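Long-range contacts in UL144 (Macacine herpesvirus 1, PDB 6NYP), which probably acts as a viral mimic of the TNF-receptor family member HVEM, binding the inhibitory immune receptor BTLA through its cysteine-rich domains: residues V8-Q13 and G47-T52; R23-C28 and T35-P40; Q53-Q58 and Q71-A76. All blocks are in the same frame, centred on the assembly; numbering follows the deposited sequence.

Contacts 1 and 2 are neighbours, their centres 9 Å apart, whereas contact 3 lies 23 Å from each of them, on the opposite side of the chain's centre, as expected of an elongated cysteine-rich receptor. Contacts 1 and 2 are joined covalently by the disulfide between Cys51 SG and Cys39 SG, 2.1 Å, and probably by a hydrogen bond from Val24 N to Leu48 O, 2.9 Å. Residues 47-52 run straight on into 53-58, so contact 3 continues along the same chain. Contact 2 faces another protein. Contact 3 instead has a glycan nearby, an N-acetylglucosamine about 8 Å from the side chain of Thr73.

Contact 1 of 3, residues V8-Q13 and G47-T52; sequences VQLGDQ and GLYQCT
Leu48 packs against Val8 and Leu10 where two cysteine-rich modules of a TNF-receptor-like fold come together: residues 8-13 turn at the end of a small antiparallel hairpin closed by strands 8-9 and 14-15, and residues 47-52 lead into strand 51-53 of the next module. The touching surface is small and lies near the outside of the molecule.

Most of it is apolar. The two methyls of Leu48 divide the work. CD2 meets Val8 CG2 at 3.6 Å, the two side chains lying alongside with their ends pointing opposite ways. CD1 turns instead to Leu10 CD2, 4.0 Å away, and also lies against the Gln9 carbonyl, whose O is 3.8 Å from it. Val8 can offer CG2 because a chi1 of 55°, measured to CG1, leaves CG2 anti to the backbone N, on the side of Leu48.

Tyr49 adds an aromatic element. Its ring approaches Leu10 at a slant, with CD2 of Leu10 4.3 Å from Tyr49 CZ. One face of the ring carries the CB of its own neighbour Leu48, 3.6 Å above the plane and displaced toward the rim, so Leu48 and Tyr49 form a joint apolar surface for Leu10. From strand 22-26, Val24 touches both Leu10 and Tyr49 and widens this apolar patch.

Polar contact is sparse across the segments. Within residues 8-13, a backbone hydrogen bond from Leu10 N to Gln13 O closes the turn, and Val8 bonds through its backbone to Cys15, pairing strands 8-9 and 14-15 of the hairpin that carries Val8. At the far end of Tyr49, the hydroxyl oxygen OH sits 3.1 Å from Leu10 O and 3.7 Å from Leu10 CD2.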
# COMPACT_ATOMS: atom_id res chain seq x y z
N VAL F 8 -4.73 9.74 -0.93
CA VAL F 8 -4.81 10.44 -2.24
C VAL F 8 -6.27 10.40 -2.70
O VAL F 8 -6.90 9.34 -2.54
CB VAL F 8 -3.86 9.80 -3.27
CG1 VAL F 8 -4.10 8.31 -3.44
CG2 VAL F 8 -3.91 10.51 -4.61
N GLN F 9 -6.80 11.52 -3.20
CA GLN F 9 -8.15 11.60 -3.81
C GLN F 9 -8.11 10.88 -5.16
O GLN F 9 -7.30 11.29 -6.01
CB GLN F 9 -8.61 13.05 -4.02
CG GLN F 9 -9.57 13.55 -2.94
CD GLN F 9 -10.68 14.44 -3.47
OE1 GLN F 9 -10.49 15.20 -4.41
NE2 GLN F 9 -11.84 14.35 -2.84
N LEU F 10 -8.93 9.85 -5.34
CA LEU F 10 -9.02 9.10 -6.62
C LEU F 10 -10.27 9.55 -7.40
O LEU F 10 -10.09 10.23 -8.44
CB LEU F 10 -8.99 7.60 -6.35
CG LEU F 10 -7.63 7.04 -5.92
CD1 LEU F 10 -7.62 5.52 -5.95
CD2 LEU F 10 -6.49 7.57 -6.78
N GLY F 11 -11.48 9.24 -6.93
CA GLY F 11 -12.71 9.89 -7.43
C GLY F 11 -13.07 11.07 -6.55
O GLY F 11 -12.22 11.97 -6.40
N ASP F 12 -14.25 11.03 -5.92
CA ASP F 12 -14.59 11.81 -4.70
C ASP F 12 -14.33 10.93 -3.47
O ASP F 12 -15.02 11.10 -2.45
CB ASP F 12 -16.04 12.31 -4.76
CG ASP F 12 -16.35 13.17 -5.98
OD1 ASP F 12 -15.40 13.74 -6.56
OD2 ASP F 12 -17.54 13.27 -6.33
N GLN F 13 -13.33 10.04 -3.57
CA GLN F 13 -13.02 8.98 -2.58
C GLN F 13 -11.56 9.13 -2.12
O GLN F 13 -10.67 9.34 -2.99
CB GLN F 13 -13.27 7.61 -3.20
CG GLN F 13 -13.25 6.42 -2.23
CD GLN F 13 -14.37 6.43 -1.22
OE1 GLN F 13 -15.55 6.37 -1.55
NE2 GLN F 13 -13.99 6.44 0.06
N GLY F 47 0.53 10.54 -14.43
CA GLY F 47 -0.53 10.95 -13.49
C GLY F 47 -0.65 9.93 -12.37
O GLY F 47 0.36 9.27 -12.06
N LEU F 48 -1.85 9.78 -11.81
CA LEU F 48 -2.18 8.67 -10.88
C LEU F 48 -2.23 7.36 -11.67
O LEU F 48 -1.85 6.31 -11.11
CB LEU F 48 -3.51 8.96 -10.18
CG LEU F 48 -3.49 10.13 -9.20
CD1 LEU F 48 -4.90 10.56 -8.83
CD2 LEU F 48 -2.69 9.80 -7.94
N TYR F 49 -2.66 7.42 -12.94
CA TYR F 49 -3.24 6.28 -13.70
C TYR F 49 -2.42 5.93 -14.96
O TYR F 49 -2.71 4.86 -15.54
CB TYR F 49 -4.68 6.63 -14.12
CG TYR F 49 -5.61 7.07 -13.02
CD1 TYR F 49 -6.17 6.16 -12.14
CD2 TYR F 49 -5.95 8.41 -12.87
CE1 TYR F 49 -7.03 6.56 -11.13
CE2 TYR F 49 -6.83 8.83 -11.88
CZ TYR F 49 -7.36 7.90 -11.00
OH TYR F 49 -8.20 8.31 -10.00
N GLN F 50 -1.47 6.77 -15.39
CA GLN F 50 -0.77 6.61 -16.70
C GLN F 50 0.71 6.28 -16.49
O GLN F 50 1.34 6.93 -15.64
CB GLN F 50 -0.91 7.89 -17.55
CG GLN F 50 -2.01 7.85 -18.61
CD GLN F 50 -3.37 8.27 -18.13
OE1 GLN F 50 -3.53 9.06 -17.20
NE2 GLN F 50 -4.39 7.75 -18.79
N CYS F 51 1.25 5.33 -17.26
CA CYS F 51 2.70 5.15 -17.52
C CYS F 51 3.05 5.83 -18.85
O CYS F 51 2.54 5.36 -19.89
CB CYS F 51 3.12 3.69 -17.61
SG CYS F 51 2.62 2.67 -16.20
N THR F 52 3.86 6.89 -18.83
CA THR F 52 4.34 7.61 -20.04
C THR F 52 5.76 7.14 -20.38
O THR F 52 6.59 6.99 -19.45
CB THR F 52 4.27 9.13 -19.82
OG1 THR F 52 2.90 9.45 -19.54
CG2 THR F 52 4.76 9.93 -21.00

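Contact 2 of 3, residues R23-C28 and T35-P40; sequences RVTGQC and TCTLCP
The flat guanidinium of Arg23 slants past Thr37, its NE 4.4 Å from Thr37 CB, while the flat carbonyl group of Thr35 takes two donors on one and the same face. Thr25 N reaches Thr35 O at 2.8 Å and Gly26 N reaches it at 3.1 Å. Their nitrogens are tilted from the carbonyl plane by 33° and 35°, respectively. Two consecutive residues opposite one make this a classic beta bulge, and the register slips by one between Val24 and Gly26. The return bond, from Thr35 N to Gly26 O, completes the pairing on that side of the bulge.

Beyond it the antiparallel ladder is regular. Arg23 and Thr37 form a hydrogen-bonded pair, each N giving a bond to the other's O. Val24 and Cys36 form the non-hydrogen-bonded pair between, their side chains on the opposite face from Arg23, Thr35 and Thr37. At the bulge the Thr25 side chain points toward strand 34-38, and OG1 donates to Thr37 OG1, 2.8 Å away. A chi1 of -81° keeps Thr25 OG1 beside its backbone N, aimed across at Thr37. Thr37 OG1 is also hydrogen-bonded to a polar side chain of another protein.

Disulfides Cys28-Cys15 and Cys36-Cys18 tie the hairpin to the chain before it, consistent with the second half of the first cysteine-rich module of a TNF-receptor-like fold. Strand 51-53 meets Arg23 through Cys51, and on its outer edge strand 34-38 pairs antiparallel with a strand of the other protein, carrying the sheet across the interface.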
# COMPACT_ATOMS: atom_id res chain seq x y z
N ARG F 23 1.11 2.60 -10.96
CA ARG F 23 -0.07 3.45 -11.29
C ARG F 23 -1.33 2.76 -10.73
O ARG F 23 -1.31 1.50 -10.59
CB ARG F 23 -0.19 3.63 -12.80
CG ARG F 23 -0.89 2.47 -13.50
CD ARG F 23 -0.38 2.04 -14.85
NE ARG F 23 -1.21 0.95 -15.35
CZ ARG F 23 -1.03 0.28 -16.48
NH1 ARG F 23 -0.02 0.59 -17.28
NH2 ARG F 23 -1.86 -0.70 -16.81
N VAL F 24 -2.37 3.55 -10.44
CA VAL F 24 -3.69 3.05 -9.96
C VAL F 24 -4.40 2.32 -11.11
O VAL F 24 -4.66 2.96 -12.15
CB VAL F 24 -4.56 4.20 -9.40
CG1 VAL F 24 -5.98 3.75 -9.07
CG2 VAL F 24 -3.92 4.88 -8.20
N THR F 25 -4.66 1.02 -10.93
CA THR F 25 -5.34 0.10 -11.88
C THR F 25 -6.78 -0.16 -11.40
O THR F 25 -7.58 -0.65 -12.20
CB THR F 25 -4.51 -1.19 -12.01
OG1 THR F 25 -3.47 -0.88 -12.92
CG2 THR F 25 -5.28 -2.40 -12.48
N GLY F 26 -7.07 0.12 -10.12
CA GLY F 26 -8.41 0.00 -9.52
C GLY F 26 -8.57 0.97 -8.36
O GLY F 26 -7.68 0.99 -7.48
N GLN F 27 -9.65 1.75 -8.37
CA GLN F 27 -9.95 2.75 -7.31
C GLN F 27 -10.39 2.00 -6.05
O GLN F 27 -11.04 0.94 -6.20
CB GLN F 27 -11.07 3.70 -7.75
CG GLN F 27 -11.00 4.19 -9.19
CD GLN F 27 -11.62 5.56 -9.35
OE1 GLN F 27 -11.08 6.44 -10.01
NE2 GLN F 27 -12.77 5.76 -8.70
N CYS F 28 -10.06 2.53 -4.87
CA CYS F 28 -10.55 1.99 -3.57
C CYS F 28 -12.02 2.39 -3.40
O CYS F 28 -12.48 3.27 -4.14
CB CYS F 28 -9.70 2.49 -2.40
SG CYS F 28 -10.27 4.06 -1.68
N THR F 35 -5.98 -0.85 -6.09
CA THR F 35 -5.16 -1.79 -6.90
C THR F 35 -4.14 -0.97 -7.69
O THR F 35 -4.55 0.03 -8.34
CB THR F 35 -6.04 -2.67 -7.81
OG1 THR F 35 -7.07 -3.25 -7.02
CG2 THR F 35 -5.27 -3.77 -8.50
N CYS F 36 -2.86 -1.33 -7.58
CA CYS F 36 -1.72 -0.67 -8.27
C CYS F 36 -1.03 -1.68 -9.19
O CYS F 36 -0.98 -2.87 -8.82
CB CYS F 36 -0.71 -0.13 -7.26
SG CYS F 36 -1.50 0.89 -6.00
N THR F 37 -0.56 -1.24 -10.35
CA THR F 37 0.20 -2.09 -11.31
C THR F 37 1.54 -1.41 -11.62
O THR F 37 1.57 -0.17 -11.74
CB THR F 37 -0.63 -2.43 -12.55
OG1 THR F 37 -1.87 -3.00 -12.13
CG2 THR F 37 0.06 -3.41 -13.47
N LEU F 38 2.60 -2.22 -11.68
CA LEU F 38 3.99 -1.83 -12.04
C LEU F 38 4.01 -1.17 -13.43
O LEU F 38 3.66 -1.84 -14.40
CB LEU F 38 4.85 -3.09 -12.01
CG LEU F 38 6.37 -2.91 -12.00
CD1 LEU F 38 6.83 -2.03 -10.85
CD2 LEU F 38 7.06 -4.27 -11.95
N CYS F 39 4.43 0.10 -13.51
CA CYS F 39 4.86 0.75 -14.77
C CYS F 39 6.08 -0.00 -15.30
O CYS F 39 7.06 -0.15 -14.57
CB CYS F 39 5.19 2.22 -14.58
SG CYS F 39 3.75 3.33 -14.62
N PRO F 40 6.07 -0.51 -16.55
CA PRO F 40 7.19 -1.31 -17.06
C PRO F 40 8.45 -0.46 -17.32
O PRO F 40 8.33 0.75 -17.48
CB PRO F 40 6.65 -1.91 -18.37
CG PRO F 40 5.60 -0.92 -18.82
CD PRO F 40 5.01 -0.33 -17.55

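Contact 3 of 3, residues Q53-Q58 and Q71-A76; sequences QCTECQ and QNTVCA
Asn72 OD1 is gripped twice by Thr55: the backbone N of Thr55 and its hydroxyl OG1 both donate to it, each at 3.1 Å. The N-H lies in the carbonyl plane of the amide, on a lone pair, whereas the hydroxyl comes in tilted from that plane. A weak third bond, from Thr73 N, ties the same oxygen back to its own segment. With CG anti to the backbone N (chi1 -165°), Asn72 extends its amide across to Thr55, and the two side chains cross nearly at right angles. The Thr55 methyl CG2 rests 3.4 Å from Asn72 ND2.

One residue on, the roles are reversed. Thr73 OG1 donates to Thr55 O at 2.8 Å, approaching from 47° above the carbonyl plane and so not on a lone pair. Thr55 is therefore held at its N-H, its hydroxyl and its carbonyl, and residues 53-58 run nearly parallel beside 71-76 without a backbone ladder between them.

Further along, the tie becomes covalent. Cys57 SG and Cys75 SG are joined at 2.0 Å, with a disulfide torsion of -82°, the two CB-SG bonds being about at right angles seen along the S-S bond. Cys75 stands in strand 74-76, which pairs with strand 62-65, and Thr63 of that strand touches Cys57.

A second bridge, Cys54 to Cys67, sits close by, with Tyr44 touching both Cys54 and Asn72. Two disulfides, interleaved in sequence (54-67 and 57-75) and pinning the loop 53-58 to the region of the hairpin of strands 62-65 and 74-76, are characteristic of the second half of a TNF-receptor cysteine-rich domain.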
# COMPACT_ATOMS: atom_id res chain seq x y z
N GLN F 53 6.02 6.91 -21.67
CA GLN F 53 7.34 6.48 -22.22
C GLN F 53 8.39 7.56 -21.91
O GLN F 53 8.09 8.76 -22.12
CB GLN F 53 7.21 6.24 -23.73
CG GLN F 53 8.27 5.32 -24.33
CD GLN F 53 8.12 3.86 -23.94
OE1 GLN F 53 9.11 3.17 -23.72
NE2 GLN F 53 6.89 3.40 -23.83
N CYS F 54 9.55 7.14 -21.39
CA CYS F 54 10.69 8.04 -21.05
C CYS F 54 11.27 8.64 -22.33
O CYS F 54 11.67 7.86 -23.23
CB CYS F 54 11.78 7.30 -20.27
SG CYS F 54 11.25 6.74 -18.62
N THR F 55 11.28 9.97 -22.43
CA THR F 55 11.80 10.72 -23.61
C THR F 55 13.32 10.50 -23.68
O THR F 55 13.95 10.39 -22.63
CB THR F 55 11.42 12.21 -23.57
OG1 THR F 55 12.03 12.81 -22.43
CG2 THR F 55 9.92 12.42 -23.54
N GLU F 56 13.87 10.46 -24.90
CA GLU F 56 15.32 10.30 -25.16
C GLU F 56 15.92 11.67 -25.52
O GLU F 56 15.47 12.28 -26.51
CB GLU F 56 15.55 9.30 -26.30
CG GLU F 56 14.81 7.98 -26.15
CD GLU F 56 15.67 6.73 -25.98
OE1 GLU F 56 15.09 5.63 -26.02
OE2 GLU F 56 16.89 6.86 -25.80
N CYS F 57 16.92 12.14 -24.75
CA CYS F 57 17.73 13.34 -25.08
C CYS F 57 18.58 13.03 -26.32
O CYS F 57 19.41 12.10 -26.25
CB CYS F 57 18.65 13.77 -23.93
SG CYS F 57 17.83 14.04 -22.33
N GLN F 58 18.38 13.77 -27.41
CA GLN F 58 19.00 13.52 -28.74
C GLN F 58 20.51 13.80 -28.68
O GLN F 58 20.99 14.23 -27.61
CB GLN F 58 18.29 14.38 -29.78
CG GLN F 58 18.46 15.87 -29.56
CD GLN F 58 17.22 16.66 -29.91
OE1 GLN F 58 16.10 16.28 -29.55
NE2 GLN F 58 17.41 17.78 -30.59
N GLN F 71 9.57 10.45 -12.50
CA GLN F 71 9.87 11.69 -13.28
C GLN F 71 10.55 11.34 -14.62
O GLN F 71 11.31 10.35 -14.67
CB GLN F 71 10.70 12.69 -12.47
CG GLN F 71 11.55 12.07 -11.36
CD GLN F 71 12.09 13.08 -10.38
OE1 GLN F 71 11.56 14.18 -10.23
NE2 GLN F 71 13.16 12.71 -9.70
N ASN F 72 10.26 12.16 -15.64
CA ASN F 72 10.80 12.05 -17.03
C ASN F 72 12.29 12.42 -17.01
O ASN F 72 12.73 13.01 -16.01
CB ASN F 72 10.02 12.96 -17.99
CG ASN F 72 10.26 12.64 -19.45
OD1 ASN F 72 10.86 11.62 -19.79
ND2 ASN F 72 9.80 13.52 -20.33
N THR F 73 13.03 12.09 -18.08
CA THR F 73 14.43 12.55 -18.31
C THR F 73 14.44 14.08 -18.38
O THR F 73 13.42 14.66 -18.79
CB THR F 73 15.05 11.97 -19.59
OG1 THR F 73 14.26 12.39 -20.70
CG2 THR F 73 15.14 10.46 -19.61
N VAL F 74 15.55 14.71 -17.98
CA VAL F 74 15.79 16.17 -18.15
C VAL F 74 16.93 16.33 -19.15
O VAL F 74 17.97 15.67 -18.95
CB VAL F 74 16.11 16.86 -16.81
CG1 VAL F 74 16.24 18.37 -16.98
CG2 VAL F 74 15.07 16.53 -15.74
N CYS F 75 16.71 17.13 -20.20
CA CYS F 75 17.69 17.41 -21.28
C CYS F 75 18.05 18.90 -21.29
O CYS F 75 17.18 19.73 -20.95
CB CYS F 75 17.13 17.02 -22.65
SG CYS F 75 16.34 15.39 -22.66
N ALA F 76 19.30 19.21 -21.65
CA ALA F 76 19.80 20.57 -21.93
C ALA F 76 20.82 20.51 -23.07
O ALA F 76 21.42 19.43 -23.29
CB ALA F 76 20.40 21.17 -20.68